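Local coordinates for biofilm-surface layer protein A (Bacillus subtilis, PDB 4BHU) that self-polymerizes into a mechanically robust layer on the surface of biofilms, making them water-repellent and supporting complex colony architecture, at residues S23-T28 against N92-P97; T103-N108 against Y118-I123. The protein carries 1 engineered substitution. One frame throughout, in Å; residues are numbered along the deposited sequence.

Contact 1 of 2, residues S23-T28 against N92-P97; sequences SDIELT and NNKTLP
The carboxylate of D24 reaches across to the backbone of N93. With CG anti to the carbonyl carbon (chi1 -51°), D24 OD1 comes to 2.8 Å from N93 N, and the N-H meets it almost straight on, at 174°. Next to it, S23 and K94 exchange two backbone hydrogen bonds, S23 N to K94 O and K94 N to S23 O, each 2.9 Å long. S23 is opposed by two residues, N93 and K94, a G1 beta bulge where strand 90-95 turns a corner at the edge of an antiparallel three-stranded sheet; N93 takes the positive backbone angles of the bulge, and D24 holds its N-H. I25 sends CD1 to the base of the K94 side chain, with I25 CD1 3.9 Å from K94 CG and the two side chains crossing at about a right angle, and the same methyl lies 4.2 Å from L96 CD2. K94, bent at chi2 (-63°), leads its amine away to a salt bridge with D54 and a hydrogen bond to T49 O. S23 CB packs against L96 CG and CD1, while S23 OG hydrogen-bonds to S16 O. A water hydrogen-bonds to I25 O (2.9 Å) and N92 OD1 (3.1 Å).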
loop_
_atom_site.group_PDB
_atom_site.type_symbol
_atom_site.label_atom_id
_atom_site.label_comp_id
_atom_site.label_asym_id
_atom_site.label_seq_id
_atom_site.Cartn_x
_atom_site.Cartn_y
_atom_site.Cartn_z
ATOM N N SER I 23 -14.766 -8.907 50.850
ATOM C CA SER I 23 -14.266 -7.594 50.455
ATOM C C SER I 23 -13.836 -7.627 48.986
ATOM O O SER I 23 -14.148 -8.580 48.267
ATOM C CB SER I 23 -13.101 -7.180 51.360
ATOM O OG SER I 23 -12.773 -5.803 51.200
ATOM N N ASP I 24 -13.148 -6.575 48.545
ATOM C CA ASP I 24 -12.660 -6.479 47.173
ATOM C C ASP I 24 -11.216 -6.039 47.201
ATOM O O ASP I 24 -10.803 -5.273 48.091
ATOM C CB ASP I 24 -13.442 -5.449 46.350
ATOM C CG ASP I 24 -14.944 -5.638 46.422
ATOM O OD1 ASP I 24 -15.458 -6.700 46.009
ATOM O OD2 ASP I 24 -15.620 -4.688 46.860
ATOM N N ILE I 25 -10.449 -6.519 46.221
ATOM C CA ILE I 25 -9.059 -6.140 46.088
ATOM C C ILE I 25 -8.819 -5.588 44.678
ATOM O O ILE I 25 -9.436 -6.040 43.698
ATOM C CB ILE I 25 -8.103 -7.328 46.375
ATOM C CG1 ILE I 25 -8.504 -8.042 47.672
ATOM C CG2 ILE I 25 -6.644 -6.857 46.463
ATOM C CD1 ILE I 25 -9.605 -9.101 47.479
ATOM N N GLU I 26 -7.940 -4.593 44.592
ATOM C CA GLU I 26 -7.539 -4.037 43.303
ATOM C C GLU I 26 -6.054 -4.135 43.127
ATOM O O GLU I 26 -5.276 -3.617 43.945
ATOM C CB GLU I 26 -7.975 -2.570 43.159
ATOM C CG GLU I 26 -9.438 -2.421 42.801
ATOM C CD GLU I 26 -9.834 -0.992 42.402
ATOM O OE1 GLU I 26 -8.943 -0.116 42.289
ATOM O OE2 GLU I 26 -11.052 -0.770 42.212
ATOM N N LEU I 27 -5.654 -4.793 42.044
ATOM C CA LEU I 27 -4.264 -4.792 41.640
ATOM C C LEU I 27 -4.128 -3.969 40.361
ATOM O O LEU I 27 -4.757 -4.275 39.330
ATOM C CB LEU I 27 -3.768 -6.215 41.424
ATOM C CG LEU I 27 -4.145 -7.156 42.573
ATOM C CD1 LEU I 27 -3.790 -8.566 42.192
ATOM C CD2 LEU I 27 -3.440 -6.745 43.855
ATOM N N THR I 28 -3.317 -2.919 40.442
ATOM C CA THR I 28 -3.138 -1.999 39.317
ATOM C C THR I 28 -1.684 -1.912 38.896
ATOM O O THR I 28 -0.852 -1.358 39.608
ATOM C CB THR I 28 -3.639 -0.602 39.659
ATOM O OG1 THR I 28 -5.014 -0.681 40.051
ATOM C CG2 THR I 28 -3.502 0.323 38.443
ATOM N N ASN I 92 -13.188 -9.396 42.836
ATOM C CA ASN I 92 -14.469 -8.984 43.399
ATOM C C ASN I 92 -15.106 -9.993 44.367
ATOM O O ASN I 92 -15.098 -11.210 44.122
ATOM C CB ASN I 92 -15.441 -8.705 42.263
ATOM C CG ASN I 92 -15.029 -7.511 41.430
ATOM O OD1 ASN I 92 -14.486 -6.536 41.948
ATOM N ND2 ASN I 92 -15.275 -7.589 40.132
ATOM N N ASN I 93 -15.663 -9.482 45.467
ATOM C CA ASN I 93 -16.461 -10.323 46.358
ATOM C C ASN I 93 -15.672 -11.550 46.824
ATOM O O ASN I 93 -16.090 -12.676 46.604
ATOM C CB ASN I 93 -17.737 -10.760 45.620
ATOM C CG ASN I 93 -18.757 -11.437 46.536
ATOM O OD1 ASN I 93 -18.760 -11.229 47.754
ATOM N ND2 ASN I 93 -19.636 -12.247 45.945
ATOM N N LYS I 94 -14.523 -11.314 47.453
ATOM C CA LYS I 94 -13.638 -12.383 47.907
ATOM C C LYS I 94 -13.688 -12.560 49.428
ATOM O O LYS I 94 -13.954 -11.610 50.158
ATOM C CB LYS I 94 -12.188 -12.060 47.532
ATOM C CG LYS I 94 -11.937 -11.867 46.045
ATOM C CD LYS I 94 -12.222 -13.128 45.263
ATOM C CE LYS I 94 -12.120 -12.885 43.771
ATOM N NZ LYS I 94 -12.392 -14.130 43.009
ATOM N N THR I 95 -13.384 -13.772 49.895
ATOM C CA THR I 95 -13.142 -14.019 51.312
ATOM C C THR I 95 -11.686 -13.746 51.675
ATOM O O THR I 95 -10.783 -14.440 51.217
ATOM C CB THR I 95 -13.465 -15.483 51.682
ATOM O OG1 THR I 95 -14.869 -15.726 51.517
ATOM C CG2 THR I 95 -13.044 -15.772 53.128
ATOM N N LEU I 96 -11.435 -12.731 52.489
ATOM C CA LEU I 96 -10.065 -12.453 52.881
ATOM C C LEU I 96 -9.510 -13.610 53.717
ATOM O O LEU I 96 -10.187 -14.108 54.602
ATOM C CB LEU I 96 -9.972 -11.146 53.663
ATOM C CG LEU I 96 -10.292 -9.849 52.903
ATOM C CD1 LEU I 96 -10.042 -8.648 53.806
ATOM C CD2 LEU I 96 -9.464 -9.739 51.624
ATOM N N PRO I 97 -8.260 -14.016 53.458
ATOM C CA PRO I 97 -7.640 -15.137 54.178
ATOM C C PRO I 97 -7.161 -14.766 55.590
ATOM O O PRO I 97 -7.323 -13.624 56.036
ATOM C CB PRO I 97 -6.419 -15.448 53.311
ATOM C CG PRO I 97 -6.026 -14.103 52.791
ATOM C CD PRO I 97 -7.326 -13.411 52.491
HETATM O O HOH W 1 -12.107 -4.999 43.107
#

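Contact 2 of 2, residues T103-N108 against Y118-I123; sequences TFRAEN and YAEASI
Y118 CG stands anti to the backbone N (chi1 178°), which carries the ring across to R105, whose own chain runs extended from CG to NE. R105 lies in strand 100-109 and Y118 just ahead of strand 119-125; the two strands form a beta hairpin at the edge of a five-stranded antiparallel sheet. R105 CG and CD lie against the hydroxyl end of the tyrosine, and R105 NE makes a weak hydrogen bond to Y118 OH, 2.9 Å away but bent to 116°. The firmer bond of that hydroxyl goes to E120: Y118 OH donates to the anti lone pair of E120 OE2 at 2.5 Å. E120 runs side by side with R105, but E120 OE2 sits far off the plane of the guanidinium and no N-H is aimed at it, so the long salt bridge probably acts through charge alone. On the other face, alongside A106, A119 and A121, the F104 ring receives I123 at its edge, F104 CE1 3.7 Å from I123 CD1. L27 and F48 also pack on this ring. Backbone bonds join F104 with A121 and A106 with A119 in both directions, F104 N to A121 O the straightest at 171°. On R105's face, T103 OG1 and S122 OG share a hydrogen bond of 2.9 Å.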
loop_
_atom_site.group_PDB
_atom_site.type_symbol
_atom_site.label_atom_id
_atom_site.label_comp_id
_atom_site.label_asym_id
_atom_site.label_seq_id
_atom_site.Cartn_x
_atom_site.Cartn_y
_atom_site.Cartn_z
ATOM N N THR I 103 1.623 -10.611 49.561
ATOM C CA THR I 103 2.329 -9.940 48.480
ATOM C C THR I 103 1.882 -10.421 47.099
ATOM O O THR I 103 1.836 -11.626 46.818
ATOM C CB THR I 103 3.854 -10.143 48.594
ATOM O OG1 THR I 103 4.310 -9.715 49.885
ATOM C CG2 THR I 103 4.585 -9.352 47.498
ATOM N N PHE I 104 1.561 -9.449 46.253
ATOM C CA PHE I 104 1.152 -9.682 44.879
ATOM C C PHE I 104 2.278 -9.244 43.954
ATOM O O PHE I 104 3.011 -8.299 44.256
ATOM C CB PHE I 104 -0.099 -8.868 44.550
ATOM C CG PHE I 104 -1.294 -9.241 45.369
ATOM C CD1 PHE I 104 -1.441 -8.760 46.657
ATOM C CD2 PHE I 104 -2.266 -10.087 44.862
ATOM C CE1 PHE I 104 -2.542 -9.103 47.414
ATOM C CE2 PHE I 104 -3.374 -10.437 45.617
ATOM C CZ PHE I 104 -3.509 -9.943 46.897
ATOM N N ARG I 105 2.390 -9.938 42.826
ATOM C CA ARG I 105 3.440 -9.697 41.846
ATOM C C ARG I 105 2.795 -9.515 40.476
ATOM O O ARG I 105 1.715 -10.038 40.191
ATOM C CB ARG I 105 4.440 -10.859 41.820
ATOM C CG ARG I 105 5.172 -11.040 43.142
ATOM C CD ARG I 105 5.925 -12.364 43.257
ATOM N NE ARG I 105 6.644 -12.449 44.531
ATOM C CZ ARG I 105 6.089 -12.803 45.690
ATOM N NH1 ARG I 105 4.801 -13.113 45.759
ATOM N NH2 ARG I 105 6.821 -12.843 46.793
ATOM N N ALA I 106 3.452 -8.743 39.632
ATOM C CA ALA I 106 2.952 -8.531 38.286
ATOM C C ALA I 106 4.136 -8.135 37.437
ATOM O O ALA I 106 5.008 -7.386 37.881
ATOM C CB ALA I 106 1.871 -7.443 38.266
ATOM N N GLU I 107 4.193 -8.685 36.235
ATOM C CA GLU I 107 5.257 -8.352 35.315
ATOM C C GLU I 107 4.794 -8.523 33.881
ATOM O O GLU I 107 3.851 -9.274 33.586
ATOM C CB GLU I 107 6.463 -9.250 35.560
ATOM C CG GLU I 107 6.163 -10.733 35.426
ATOM C CD GLU I 107 7.379 -11.597 35.730
ATOM O OE1 GLU I 107 8.414 -11.023 36.124
ATOM O OE2 GLU I 107 7.304 -12.837 35.576
ATOM N N ASN I 108 5.482 -7.823 32.991
ATOM C CA ASN I 108 5.285 -8.019 31.574
ATOM C C ASN I 108 6.339 -8.982 31.069
ATOM O O ASN I 108 7.489 -8.592 30.879
ATOM C CB ASN I 108 5.359 -6.680 30.835
ATOM C CG ASN I 108 5.190 -6.835 29.327
ATOM O OD1 ASN I 108 4.944 -7.940 28.814
ATOM N ND2 ASN I 108 5.340 -5.737 28.613
ATOM N N TYR I 118 9.304 -6.520 36.464
ATOM C CA TYR I 118 8.756 -7.094 37.690
ATOM C C TYR I 118 8.403 -6.022 38.719
ATOM O O TYR I 118 9.216 -5.136 38.997
ATOM C CB TYR I 118 9.772 -8.056 38.280
ATOM C CG TYR I 118 9.360 -8.692 39.580
ATOM C CD1 TYR I 118 9.677 -8.102 40.796
ATOM C CD2 TYR I 118 8.672 -9.899 39.592
ATOM C CE1 TYR I 118 9.317 -8.698 41.995
ATOM C CE2 TYR I 118 8.303 -10.501 40.777
ATOM C CZ TYR I 118 8.626 -9.897 41.975
ATOM O OH TYR I 118 8.255 -10.521 43.147
ATOM N N ALA I 119 7.194 -6.100 39.281
ATOM C CA ALA I 119 6.761 -5.164 40.330
ATOM C C ALA I 119 5.986 -5.905 41.433
ATOM O O ALA I 119 5.468 -7.000 41.194
ATOM C CB ALA I 119 5.911 -4.069 39.747
ATOM N N GLU I 120 5.908 -5.286 42.614
ATOM C CA GLU I 120 5.318 -5.890 43.817
ATOM C C GLU I 120 4.578 -4.892 44.667
ATOM O O GLU I 120 4.929 -3.718 44.713
ATOM C CB GLU I 120 6.400 -6.438 44.735
ATOM C CG GLU I 120 6.865 -7.828 44.468
ATOM C CD GLU I 120 7.859 -8.263 45.530
ATOM O OE1 GLU I 120 7.965 -7.543 46.549
ATOM O OE2 GLU I 120 8.536 -9.297 45.343
ATOM N N ALA I 121 3.575 -5.379 45.385
ATOM C CA ALA I 121 2.885 -4.566 46.367
ATOM C C ALA I 121 2.158 -5.504 47.324
ATOM O O ALA I 121 1.743 -6.591 46.925
ATOM C CB ALA I 121 1.910 -3.622 45.706
ATOM N N SER I 122 2.005 -5.075 48.578
ATOM C CA SER I 122 1.437 -5.926 49.630
ATOM C C SER I 122 0.184 -5.326 50.220
ATOM O O SER I 122 -0.013 -4.114 50.154
ATOM C CB SER I 122 2.459 -6.119 50.753
ATOM O OG SER I 122 3.507 -6.970 50.338
ATOM N N ILE I 123 -0.666 -6.179 50.785
ATOM C CA ILE I 123 -1.784 -5.731 51.617
ATOM C C ILE I 123 -1.727 -6.368 53.024
ATOM O O ILE I 123 -1.187 -7.465 53.208
ATOM C CB ILE I 123 -3.167 -6.059 51.005
ATOM C CG1 ILE I 123 -3.285 -7.553 50.729
ATOM C CG2 ILE I 123 -3.418 -5.239 49.746
ATOM C CD1 ILE I 123 -4.654 -7.976 50.233
#

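Contact 1 closes before contact 2 opens, and their centres lie about 15 Å apart. Contact 1 pairs strands 22-30 and 90-95 of the three-stranded sheet; contact 2 is the hairpin of strands 100-109 and 119-125 in the five-stranded one. Residues 96-99 carry the chain from one sheet to the other. The contacts touch where L27 CD1 packs 3.4 Å from F104 CD2, one of several points at which the sheets meet; A119, A121 and I123 rest on strand 7-12. Each contact thus pairs strands within one sheet of a beta sandwich in the biofilm surface layer A domain, and the two-sheet arrangement is consistent with the immunoglobulin-like fold of the E-set clan.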